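Local coordinates for ankyrin-repeat protein (PDB 2W4S) that probably binds RNA through a PHAX-type RNA-binding domain, the part of the longer protein described, as does the snRNA and snoRNA transport factor PHAX, at residues Met6-Ile14 / Ile30-Leu39. Numbering follows the deposited sequence.
Sequences MESIVLNTI and IKTIGSQRSL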
ATOM      1  N   MET C   6       4.322  -9.220   9.827  1.00 49.26           N
ATOM      2  CA  MET C   6       4.003  -8.879   8.447  1.00 48.11           C
ATOM      3  C   MET C   6       2.528  -8.518   8.338  1.00 47.08           C
ATOM      4  O   MET C   6       2.115  -7.811   7.417  1.00 47.04           O
ATOM      5  CB  MET C   6       4.322 -10.059   7.516  1.00 48.62           C
ATOM      6  CG  MET C   6       3.946  -9.871   6.023  1.00 49.42           C
ATOM      7  SD  MET C   6       4.400  -8.254   5.338  1.00 52.00           S
ATOM      8  CE  MET C   6       5.103  -8.704   3.753  1.00 51.05           C
ATOM      9  N   GLU C   7       1.730  -9.002   9.280  1.00 45.54           N
ATOM     10  CA  GLU C   7       0.317  -8.699   9.249  1.00 44.51           C
ATOM     11  C   GLU C   7       0.013  -7.370   9.912  1.00 42.98           C
ATOM     12  O   GLU C   7      -0.900  -6.684   9.475  1.00 43.35           O
ATOM     13  CB  GLU C   7      -0.520  -9.842   9.821  1.00 44.58           C
ATOM     14  CG  GLU C   7      -0.513 -11.093   8.934  1.00 45.47           C
ATOM     15  CD  GLU C   7      -1.317 -12.228   9.528  1.00 46.19           C
ATOM     16  OE1 GLU C   7      -1.284 -12.366  10.775  1.00 48.76           O
ATOM     17  OE2 GLU C   7      -1.977 -12.983   8.758  1.00 47.96           O
ATOM     18  N   SER C   8       0.775  -7.002  10.944  1.00 40.96           N
ATOM     19  CA  SER C   8       0.691  -5.658  11.522  1.00 39.41           C
ATOM     20  C   SER C   8       0.976  -4.614  10.445  1.00 37.86           C
ATOM     21  O   SER C   8       0.312  -3.575  10.364  1.00 38.04           O
ATOM     22  CB  SER C   8       1.720  -5.464  12.645  1.00 39.45           C
ATOM     23  OG  SER C   8       1.582  -6.448  13.642  1.00 40.28           O
ATOM     24  N   ILE C   9       1.969  -4.912   9.623  1.00 35.49           N
ATOM     25  CA  ILE C   9       2.439  -4.006   8.600  1.00 33.30           C
ATOM     26  C   ILE C   9       1.439  -3.898   7.467  1.00 32.23           C
ATOM     27  O   ILE C   9       1.113  -2.795   7.021  1.00 32.35           O
ATOM     28  CB  ILE C   9       3.839  -4.428   8.136  1.00 33.25           C
ATOM     29  CG1 ILE C   9       4.813  -4.246   9.307  1.00 31.96           C
ATOM     30  CG2 ILE C   9       4.287  -3.608   6.954  1.00 32.48           C
ATOM     31  CD1 ILE C   9       5.917  -5.228   9.342  1.00 30.40           C
ATOM     32  N   VAL C  10       0.924  -5.036   7.018  1.00 30.78           N
ATOM     33  CA  VAL C  10      -0.108  -5.025   5.991  1.00 29.31           C
ATOM     34  C   VAL C  10      -1.324  -4.252   6.524  1.00 28.72           C
ATOM     35  O   VAL C  10      -1.848  -3.366   5.845  1.00 28.29           O
ATOM     36  CB  VAL C  10      -0.434  -6.456   5.521  1.00 29.26           C
ATOM     37  CG1 VAL C  10      -1.567  -6.473   4.513  1.00 27.35           C
ATOM     38  CG2 VAL C  10       0.812  -7.073   4.898  1.00 29.24           C
ATOM     39  N   LEU C  11      -1.702  -4.554   7.764  1.00 27.89           N
ATOM     40  CA  LEU C  11      -2.773  -3.874   8.470  1.00 28.07           C
ATOM     41  C   LEU C  11      -2.693  -2.376   8.387  1.00 28.09           C
ATOM     42  O   LEU C  11      -3.647  -1.743   7.905  1.00 28.63           O
ATOM     43  CB  LEU C  11      -2.806  -4.290   9.947  1.00 28.26           C
ATOM     44  CG  LEU C  11      -3.850  -3.654  10.874  1.00 28.70           C
ATOM     45  CD1 LEU C  11      -5.237  -3.816  10.316  1.00 29.24           C
ATOM     46  CD2 LEU C  11      -3.764  -4.289  12.244  1.00 29.25           C
ATOM     47  N   ASN C  12      -1.570  -1.823   8.865  1.00 27.51           N
ATOM     48  CA  ASN C  12      -1.318  -0.383   8.857  1.00 27.49           C
ATOM     49  C   ASN C  12      -1.201   0.201   7.468  1.00 27.99           C
ATOM     50  O   ASN C  12      -1.741   1.268   7.213  1.00 29.15           O
ATOM     51  CB  ASN C  12      -0.060  -0.013   9.667  1.00 26.58           C
ATOM     52  CG  ASN C  12      -0.210  -0.313  11.135  1.00 25.32           C
ATOM     53  OD1 ASN C  12      -1.305  -0.602  11.611  1.00 26.38           O
ATOM     54  ND2 ASN C  12       0.888  -0.268  11.861  1.00 22.54           N
ATOM     55  N   THR C  13      -0.484  -0.468   6.572  1.00 28.08           N
ATOM     56  CA  THR C  13      -0.440  -0.009   5.196  1.00 28.53           C
ATOM     57  C   THR C  13      -1.853   0.163   4.627  1.00 28.90           C
ATOM     58  O   THR C  13      -2.168   1.221   4.066  1.00 28.53           O
ATOM     59  CB  THR C  13       0.335  -0.975   4.327  1.00 28.79           C
ATOM     60  OG1 THR C  13       1.700  -0.979   4.752  1.00 30.33           O
ATOM     61  CG2 THR C  13       0.249  -0.587   2.838  1.00 27.67           C
ATOM     62  N   ILE C  14      -2.692  -0.870   4.752  1.00 28.73           N
ATOM     63  CA  ILE C  14      -4.037  -0.807   4.193  1.00 29.87           C
ATOM     64  C   ILE C  14      -4.835   0.277   4.935  1.00 30.76           C
ATOM     65  O   ILE C  14      -5.533   1.093   4.314  1.00 30.11           O
ATOM     66  CB  ILE C  14      -4.757  -2.191   4.279  1.00 30.54           C
ATOM     67  CG1 ILE C  14      -3.929  -3.268   3.534  1.00 30.87           C
ATOM     68  CG2 ILE C  14      -6.172  -2.109   3.765  1.00 27.94           C
ATOM     69  CD1 ILE C  14      -4.559  -4.624   3.488  1.00 29.85           C
ATOM     70  N   ILE C  30      -7.987  -9.241   7.165  1.00 36.63           N
ATOM     71  CA  ILE C  30      -6.694  -9.947   7.226  1.00 36.60           C
ATOM     72  C   ILE C  30      -6.817 -11.306   7.923  1.00 37.05           C
ATOM     73  O   ILE C  30      -6.300 -12.310   7.414  1.00 36.83           O
ATOM     74  CB  ILE C  30      -5.607  -9.080   7.883  1.00 36.66           C
ATOM     75  CG1 ILE C  30      -5.190  -7.960   6.920  1.00 36.08           C
ATOM     76  CG2 ILE C  30      -4.401  -9.916   8.295  1.00 36.04           C
ATOM     77  CD1 ILE C  30      -4.464  -6.814   7.579  1.00 35.91           C
ATOM     78  N   LYS C  31      -7.519 -11.333   9.061  1.00 37.13           N
ATOM     79  CA  LYS C  31      -7.764 -12.572   9.799  1.00 37.70           C
ATOM     80  C   LYS C  31      -8.504 -13.591   8.937  1.00 37.09           C
ATOM     81  O   LYS C  31      -8.233 -14.795   9.018  1.00 37.59           O
ATOM     82  CB  LYS C  31      -8.548 -12.310  11.093  1.00 37.77           C
ATOM     83  CG  LYS C  31      -7.673 -11.949  12.294  1.00 39.68           C
ATOM     84  CD  LYS C  31      -8.496 -11.494  13.520  1.00 39.68           C
ATOM     85  CE  LYS C  31      -7.702 -10.442  14.347  1.00 42.23           C
ATOM     86  NZ  LYS C  31      -8.591  -9.550  15.174  1.00 43.12           N
ATOM     87  N   THR C  32      -9.419 -13.108   8.101  1.00 36.15           N
ATOM     88  CA  THR C  32     -10.207 -13.974   7.223  1.00 35.15           C
ATOM     89  C   THR C  32      -9.535 -14.407   5.898  1.00 35.22           C
ATOM     90  O   THR C  32      -9.484 -15.614   5.597  1.00 34.31           O
ATOM     91  CB  THR C  32     -11.552 -13.334   6.918  1.00 35.00           C
ATOM     92  OG1 THR C  32     -12.195 -12.997   8.153  1.00 35.54           O
ATOM     93  CG2 THR C  32     -12.430 -14.297   6.123  1.00 34.39           C
ATOM     94  N   ILE C  33      -9.054 -13.455   5.085  1.00 34.93           N
ATOM     95  CA  ILE C  33      -8.434 -13.849   3.797  1.00 34.52           C
ATOM     96  C   ILE C  33      -6.893 -13.904   3.774  1.00 34.36           C
ATOM     97  O   ILE C  33      -6.329 -14.311   2.760  1.00 34.37           O
ATOM     98  CB  ILE C  33      -8.976 -13.031   2.597  1.00 34.83           C
ATOM     99  CG1 ILE C  33      -8.545 -11.549   2.686  1.00 35.18           C
ATOM    100  CG2 ILE C  33     -10.506 -13.166   2.504  1.00 35.33           C
ATOM    101  CD1 ILE C  33      -9.264 -10.630   1.703  1.00 34.17           C
ATOM    102  N   GLY C  34      -6.225 -13.524   4.872  1.00 33.89           N
ATOM    103  CA  GLY C  34      -4.747 -13.466   4.903  1.00 35.17           C
ATOM    104  C   GLY C  34      -4.160 -12.140   4.388  1.00 36.29           C
ATOM    105  O   GLY C  34      -4.817 -11.411   3.628  1.00 36.32           O
ATOM    106  N   SER C  35      -2.931 -11.811   4.790  1.00 36.78           N
ATOM    107  CA  SER C  35      -2.341 -10.521   4.408  1.00 37.79           C
ATOM    108  C   SER C  35      -2.055 -10.439   2.914  1.00 38.09           C
ATOM    109  O   SER C  35      -2.135  -9.366   2.315  1.00 37.84           O
ATOM    110  CB  SER C  35      -1.093 -10.181   5.233  1.00 37.75           C
ATOM    111  OG  SER C  35      -0.081 -11.131   5.039  1.00 37.98           O
ATOM    112  N   GLN C  36      -1.761 -11.592   2.327  1.00 38.58           N
ATOM    113  CA  GLN C  36      -1.577 -11.720   0.899  1.00 39.26           C
ATOM    114  C   GLN C  36      -2.807 -11.278   0.096  1.00 39.62           C
ATOM    115  O   GLN C  36      -2.691 -10.392  -0.735  1.00 40.50           O
ATOM    116  CB  GLN C  36      -1.160 -13.146   0.561  1.00 39.92           C
ATOM    117  CG  GLN C  36      -0.396 -13.301  -0.734  1.00 41.51           C
ATOM    118  CD  GLN C  36       0.437 -14.572  -0.750  1.00 43.77           C
ATOM    119  OE1 GLN C  36       1.467 -14.667  -0.075  1.00 44.22           O
ATOM    120  NE2 GLN C  36      -0.005 -15.556  -1.523  1.00 45.13           N
ATOM    121  N   ARG C  37      -3.986 -11.851   0.331  1.00 39.89           N
ATOM    122  CA  ARG C  37      -5.175 -11.480  -0.473  1.00 39.98           C
ATOM    123  C   ARG C  37      -5.684 -10.069  -0.137  1.00 38.91           C
ATOM    124  O   ARG C  37      -6.185  -9.358  -1.013  1.00 38.55           O
ATOM    125  CB  ARG C  37      -6.298 -12.548  -0.378  1.00 39.92           C
ATOM    126  CG  ARG C  37      -5.910 -13.933  -0.971  1.00 40.85           C
ATOM    127  CD  ARG C  37      -6.905 -15.034  -0.589  1.00 42.71           C
ATOM    128  NE  ARG C  37      -7.876 -15.357  -1.648  1.00 48.06           N
ATOM    129  CZ  ARG C  37      -7.888 -16.510  -2.332  1.00 50.21           C
ATOM    130  NH1 ARG C  37      -6.990 -17.466  -2.067  1.00 50.92           N
ATOM    131  NH2 ARG C  37      -8.801 -16.720  -3.281  1.00 50.60           N
ATOM    132  N   SER C  38      -5.540  -9.676   1.130  1.00 38.36           N
ATOM    133  CA  SER C  38      -5.802  -8.312   1.591  1.00 37.99           C
ATOM    134  C   SER C  38      -5.032  -7.234   0.791  1.00 38.66           C
ATOM    135  O   SER C  38      -5.621  -6.242   0.349  1.00 38.38           O
ATOM    136  CB  SER C  38      -5.444  -8.201   3.057  1.00 37.53           C
ATOM    137  OG  SER C  38      -6.377  -8.909   3.833  1.00 37.16           O
ATOM    138  N   LEU C  39      -3.730  -7.447   0.589  1.00 38.74           N
ATOM    139  CA  LEU C  39      -2.922  -6.498  -0.170  1.00 39.30           C
ATOM    140  C   LEU C  39      -3.366  -6.396  -1.619  1.00 39.02           C
ATOM    141  O   LEU C  39      -3.446  -5.288  -2.161  1.00 39.19           O
ATOM    142  CB  LEU C  39      -1.422  -6.817  -0.086  1.00 39.70           C
ATOM    143  CG  LEU C  39      -0.521  -6.026   0.870  1.00 40.68           C
ATOM    144  CD1 LEU C  39       0.939  -6.416   0.651  1.00 41.74           C
ATOM    145  CD2 LEU C  39      -0.679  -4.513   0.710  1.00 39.98           C
TER
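Glu7 and Ser35 are the closest CA pair between the segments, 5.8 Å apart, where helical segments 6-14 and 30-39 cross at 76° with axes 9.8 Å apart. The second helix is kinked: the N atoms of Ser35 and Gln36 lack bonds to the preceding turn, and Gly34 has backbone angles at which a CB would press on the carbonyl O of Ile33, which explains the glycine. Beyond this break Ser38 OG hydrogen-bonds to Gly34 O from above the carbonyl plane, and the same oxygen also accepts Ser38 N.

Across the interface the evidence is for van der Waals packing. Val10 points at the kink; its CG2 meets Ser35 CB at 3.7 Å, while CG1, anti to the backbone N (chi1 176°), lies 3.8 Å from Leu39 CG. The two branches of Ile30 reach residues one turn apart: its CD1 presses on the backbone at Leu11 CA (3.5 Å), its side chain crossing that of Leu11 at about a right angle, whereas CG2 lies 3.9 Å from Glu7 OE2, the two side chains running past each other in opposite directions. One turn beyond Val10, Ile14 CD1 sits 3.7 Å from Ser38 CB.

Leu11 and Ile14 also touch Ile26 of helix 24-50, and Met6 of the second subunit packs on Leu39. This is steep helix-helix packing within an all-helical PHAX-type RNA-binding domain, joining its first helix, 6-18, to the kinked part of the long helix 24-50.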